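Local coordinates for protein putative transcriptional regulator (Salmonella typhimurium, PDB 1YYV) that probably binds DNA and regulates transcription as a dimeric winged-helix protein of the HxlR family, at residues H31-L41 and S69-L79. Numbering follows the deposited sequence.
Sequences HVTSRWGVLIL and SLQALEQDGFL
His-31 and Leu-73 carry the contact between two parts of an HxlR-type winged helix-turn-helix domain: helices 25-33 and 35-43, joined at Ser-34, and helix 66-76, which leads into the first wing strand, 79-84. Helix 66-76 is probably the DNA-recognition helix, and this contact packs it against the other two. The axes of segments 35-41 and 69-76 pass 9.8 Å apart at a crossing angle of -66°. The apolar part is a knob-into-hole fit, with Leu-73 set among Val-32, Gly-37, Ile-40 and Leu-41. Leu-73 CD1 lies 3.8 Å from Ile-40 CG2, while CD2 meets Val-32 CG1. The same Val-32 methyl comes within 3.5 Å of Phe-78 CE2. The CG1 branch of Ile-40 carries CD1 to 3.6 Å from Ser-69 CB and against Leu-70 CG. Beyond Asp-76, a Schellman motif at Gly-77 closes the helix and turns the chain so that Phe-78 and Leu-79 can join this core; Phe-78 also packs on Trp-112 of the second subunit.

Polar contacts are spread along the interface. Ser-34 N-caps helix 35-43, its OG accepting from Gly-37 N at 3.0 Å. Ser-69 OG instead bonds to Met-65 O, just ahead of helix 66-76. At that helix's C-terminal end, Asp-76 OD1 forms a salt bridge with Arg-124 of the second subunit, and OD2 takes a bond from His-31. With chi1 at -58°, the imidazole lies flat over Ala-72, whose CB sits 3.6 Å from the ring centroid in a CH-pi contact. His-31 ND1 donates in the ring plane to Asp-76 OD2, 2.9 Å away and nearly straight at 167°, meeting it on the syn side but tilted out of the carboxylate plane.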
loop_
_atom_site.group_PDB
_atom_site.type_symbol
_atom_site.label_atom_id
_atom_site.label_comp_id
_atom_site.label_asym_id
_atom_site.label_seq_id
_atom_site.Cartn_x
_atom_site.Cartn_y
_atom_site.Cartn_z
ATOM N N HIS A 31 -1.401 4.249 6.168
ATOM C CA HIS A 31 -1.505 5.653 5.739
ATOM C C HIS A 31 -1.077 5.878 4.299
ATOM O O HIS A 31 -1.723 6.644 3.589
ATOM C CB HIS A 31 -0.751 6.601 6.680
ATOM C CG HIS A 31 -1.223 6.511 8.103
ATOM N ND1 HIS A 31 -0.447 6.900 9.185
ATOM C CD2 HIS A 31 -2.394 6.062 8.619
ATOM C CE1 HIS A 31 -1.136 6.715 10.297
ATOM N NE2 HIS A 31 -2.305 6.187 9.984
ATOM N N VAL A 32 -0.006 5.215 3.856
ATOM C CA VAL A 32 0.582 5.581 2.546
ATOM C C VAL A 32 -0.058 4.799 1.407
ATOM O O VAL A 32 0.163 5.074 0.217
ATOM C CB VAL A 32 2.176 5.551 2.533
ATOM C CG1 VAL A 32 2.745 6.294 3.733
ATOM C CG2 VAL A 32 2.751 4.109 2.463
ATOM N N THR A 33 -0.850 3.796 1.760
ATOM C CA THR A 33 -1.457 2.998 0.717
ATOM C C THR A 33 -2.985 2.939 0.774
ATOM O O THR A 33 -3.596 2.210 -0.028
ATOM C CB THR A 33 -0.865 1.585 0.671
ATOM O OG1 THR A 33 -1.018 0.977 1.945
ATOM C CG2 THR A 33 0.617 1.596 0.236
ATOM N N SER A 34 -3.576 3.681 1.725
ATOM C CA SER A 34 -4.994 3.925 1.736
ATOM C C SER A 34 -5.302 4.585 0.423
ATOM O O SER A 34 -4.432 5.117 -0.234
ATOM C CB SER A 34 -5.443 4.832 2.894
ATOM O OG SER A 34 -5.012 6.169 2.670
ATOM N N ARG A 35 -6.556 4.536 0.038
ATOM C CA ARG A 35 -6.948 5.017 -1.269
ATOM C C ARG A 35 -6.759 6.538 -1.418
ATOM O O ARG A 35 -6.460 7.010 -2.495
ATOM C CB ARG A 35 -8.371 4.535 -1.512
ATOM C CG ARG A 35 -9.311 5.392 -2.277
ATOM C CD ARG A 35 -10.569 4.608 -2.258
ATOM N NE ARG A 35 -11.686 5.304 -2.858
ATOM C CZ ARG A 35 -12.897 4.780 -2.956
ATOM N NH1 ARG A 35 -13.102 3.543 -2.497
ATOM N NH2 ARG A 35 -13.887 5.483 -3.513
ATOM N N TRP A 36 -6.895 7.294 -0.334
ATOM C CA TRP A 36 -6.608 8.724 -0.397
ATOM C C TRP A 36 -5.136 9.042 -0.174
ATOM O O TRP A 36 -4.615 9.961 -0.799
ATOM C CB TRP A 36 -7.538 9.530 0.520
ATOM C CG TRP A 36 -9.012 9.114 0.349
ATOM C CD1 TRP A 36 -9.867 8.679 1.334
ATOM C CD2 TRP A 36 -9.764 9.064 -0.885
ATOM N NE1 TRP A 36 -11.089 8.382 0.793
ATOM C CE2 TRP A 36 -11.059 8.604 -0.562
ATOM C CE3 TRP A 36 -9.470 9.374 -2.229
ATOM C CZ2 TRP A 36 -12.070 8.440 -1.537
ATOM C CZ3 TRP A 36 -10.473 9.220 -3.195
ATOM C CH2 TRP A 36 -11.752 8.746 -2.840
ATOM N N GLY A 37 -4.439 8.251 0.650
ATOM C CA GLY A 37 -2.997 8.478 0.869
ATOM C C GLY A 37 -2.167 8.329 -0.389
ATOM O O GLY A 37 -1.244 9.117 -0.627
ATOM N N VAL A 38 -2.492 7.325 -1.202
ATOM C CA VAL A 38 -1.789 7.087 -2.456
ATOM C C VAL A 38 -1.956 8.290 -3.410
ATOM O O VAL A 38 -1.025 8.709 -4.073
ATOM C CB VAL A 38 -2.313 5.815 -3.215
ATOM C CG1 VAL A 38 -1.631 5.691 -4.596
ATOM C CG2 VAL A 38 -2.075 4.524 -2.432
ATOM N N LEU A 39 -3.169 8.801 -3.499
ATOM C CA LEU A 39 -3.511 9.830 -4.444
ATOM C C LEU A 39 -2.867 11.124 -4.014
ATOM O O LEU A 39 -2.312 11.824 -4.842
ATOM C CB LEU A 39 -5.039 9.989 -4.527
ATOM C CG LEU A 39 -5.820 8.764 -5.011
ATOM C CD1 LEU A 39 -7.294 9.128 -5.230
ATOM C CD2 LEU A 39 -5.174 8.229 -6.294
ATOM N N ILE A 40 -2.922 11.428 -2.717
ATOM C CA ILE A 40 -2.173 12.556 -2.172
ATOM C C ILE A 40 -0.691 12.467 -2.499
ATOM O O ILE A 40 -0.105 13.426 -2.992
ATOM C CB ILE A 40 -2.342 12.700 -0.644
ATOM C CG1 ILE A 40 -3.800 13.008 -0.296
ATOM C CG2 ILE A 40 -1.307 13.738 -0.091
ATOM C CD1 ILE A 40 -4.140 12.744 1.130
ATOM N N LEU A 41 -0.085 11.321 -2.249
ATOM C CA LEU A 41 1.347 11.163 -2.470
ATOM C C LEU A 41 1.765 11.207 -3.932
ATOM O O LEU A 41 2.884 11.634 -4.247
ATOM C CB LEU A 41 1.857 9.870 -1.816
ATOM C CG LEU A 41 1.927 9.900 -0.295
ATOM C CD1 LEU A 41 2.310 8.542 0.215
ATOM C CD2 LEU A 41 2.901 10.992 0.285
ATOM N N SER A 69 -6.557 11.833 6.056
ATOM C CA SER A 69 -5.306 11.390 5.393
ATOM C C SER A 69 -4.200 12.423 5.453
ATOM O O SER A 69 -3.054 12.097 5.773
ATOM C CB SER A 69 -5.496 10.964 3.920
ATOM O OG SER A 69 -6.768 10.384 3.713
ATOM N N LEU A 70 -4.534 13.677 5.164
ATOM C CA LEU A 70 -3.520 14.726 5.127
ATOM C C LEU A 70 -2.871 14.841 6.474
ATOM O O LEU A 70 -1.654 15.016 6.573
ATOM C CB LEU A 70 -4.130 16.083 4.701
ATOM C CG LEU A 70 -4.310 16.262 3.187
ATOM C CD1 LEU A 70 -5.249 17.381 2.908
ATOM C CD2 LEU A 70 -2.938 16.490 2.506
ATOM N N GLN A 71 -3.686 14.756 7.515
ATOM C CA GLN A 71 -3.181 14.773 8.876
ATOM C C GLN A 71 -2.280 13.571 9.286
ATOM O O GLN A 71 -1.249 13.771 9.929
ATOM C CB GLN A 71 -4.331 14.900 9.875
ATOM C CG GLN A 71 -3.815 14.803 11.315
ATOM C CD GLN A 71 -4.551 15.714 12.230
ATOM O OE1 GLN A 71 -5.525 15.303 12.886
ATOM N NE2 GLN A 71 -4.124 16.993 12.271
ATOM N N ALA A 72 -2.694 12.349 8.951
ATOM C CA ALA A 72 -1.875 11.159 9.214
ATOM C C ALA A 72 -0.533 11.226 8.466
ATOM O O ALA A 72 0.500 10.865 9.009
ATOM C CB ALA A 72 -2.643 9.857 8.887
ATOM N N LEU A 73 -0.549 11.732 7.239
ATOM C CA LEU A 73 0.671 11.868 6.452
ATOM C C LEU A 73 1.592 12.960 6.955
ATOM O O LEU A 73 2.816 12.816 6.865
ATOM C CB LEU A 73 0.352 12.065 4.961
ATOM C CG LEU A 73 -0.322 10.896 4.206
ATOM C CD1 LEU A 73 -0.762 11.285 2.764
ATOM C CD2 LEU A 73 0.591 9.674 4.151
ATOM N N GLU A 74 1.025 14.041 7.492
ATOM C CA GLU A 74 1.839 15.125 8.054
ATOM C C GLU A 74 2.532 14.711 9.348
ATOM O O GLU A 74 3.738 14.981 9.534
ATOM C CB GLU A 74 1.029 16.412 8.278
ATOM C CG GLU A 74 1.879 17.534 8.921
ATOM C CD GLU A 74 1.101 18.781 9.336
ATOM O OE1 GLU A 74 -0.168 18.748 9.398
ATOM O OE2 GLU A 74 1.789 19.800 9.624
ATOM N N GLN A 75 1.797 14.038 10.236
ATOM C CA GLN A 75 2.411 13.624 11.493
ATOM C C GLN A 75 3.395 12.477 11.334
ATOM O O GLN A 75 4.254 12.306 12.204
ATOM C CB GLN A 75 1.429 13.452 12.678
ATOM C CG GLN A 75 0.227 12.575 12.435
ATOM C CD GLN A 75 -0.989 12.976 13.297
ATOM O OE1 GLN A 75 -1.159 14.147 13.654
ATOM N NE2 GLN A 75 -1.861 11.999 13.588
ATOM N N ASP A 76 3.303 11.745 10.212
ATOM C CA ASP A 76 4.311 10.756 9.832
ATOM C C ASP A 76 5.586 11.441 9.326
ATOM O O ASP A 76 6.655 10.884 9.402
ATOM C CB ASP A 76 3.760 9.787 8.778
ATOM C CG ASP A 76 2.820 8.711 9.382
ATOM O OD1 ASP A 76 2.721 8.620 10.627
ATOM O OD2 ASP A 76 2.160 7.956 8.613
ATOM N N GLY A 77 5.474 12.670 8.830
ATOM C CA GLY A 77 6.658 13.425 8.430
ATOM C C GLY A 77 6.821 13.528 6.926
ATOM O O GLY A 77 7.926 13.855 6.436
ATOM N N PHE A 78 5.732 13.264 6.194
ATOM C CA PHE A 78 5.791 13.197 4.750
ATOM C C PHE A 78 5.349 14.508 4.091
ATOM O O PHE A 78 5.623 14.728 2.898
ATOM C CB PHE A 78 4.941 12.029 4.213
ATOM C CG PHE A 78 5.313 10.668 4.780
ATOM C CD1 PHE A 78 6.658 10.273 4.906
ATOM C CD2 PHE A 78 4.324 9.776 5.157
ATOM C CE1 PHE A 78 6.995 9.027 5.401
ATOM C CE2 PHE A 78 4.648 8.520 5.647
ATOM C CZ PHE A 78 5.981 8.145 5.780
ATOM N N LEU A 79 4.632 15.357 4.831
ATOM C CA LEU A 79 4.121 16.599 4.239
ATOM C C LEU A 79 4.493 17.828 5.031
ATOM O O LEU A 79 4.567 17.803 6.262
ATOM C CB LEU A 79 2.593 16.606 4.056
ATOM C CG LEU A 79 1.889 15.374 3.536
ATOM C CD1 LEU A 79 0.420 15.597 3.625
ATOM C CD2 LEU A 79 2.329 14.979 2.107
#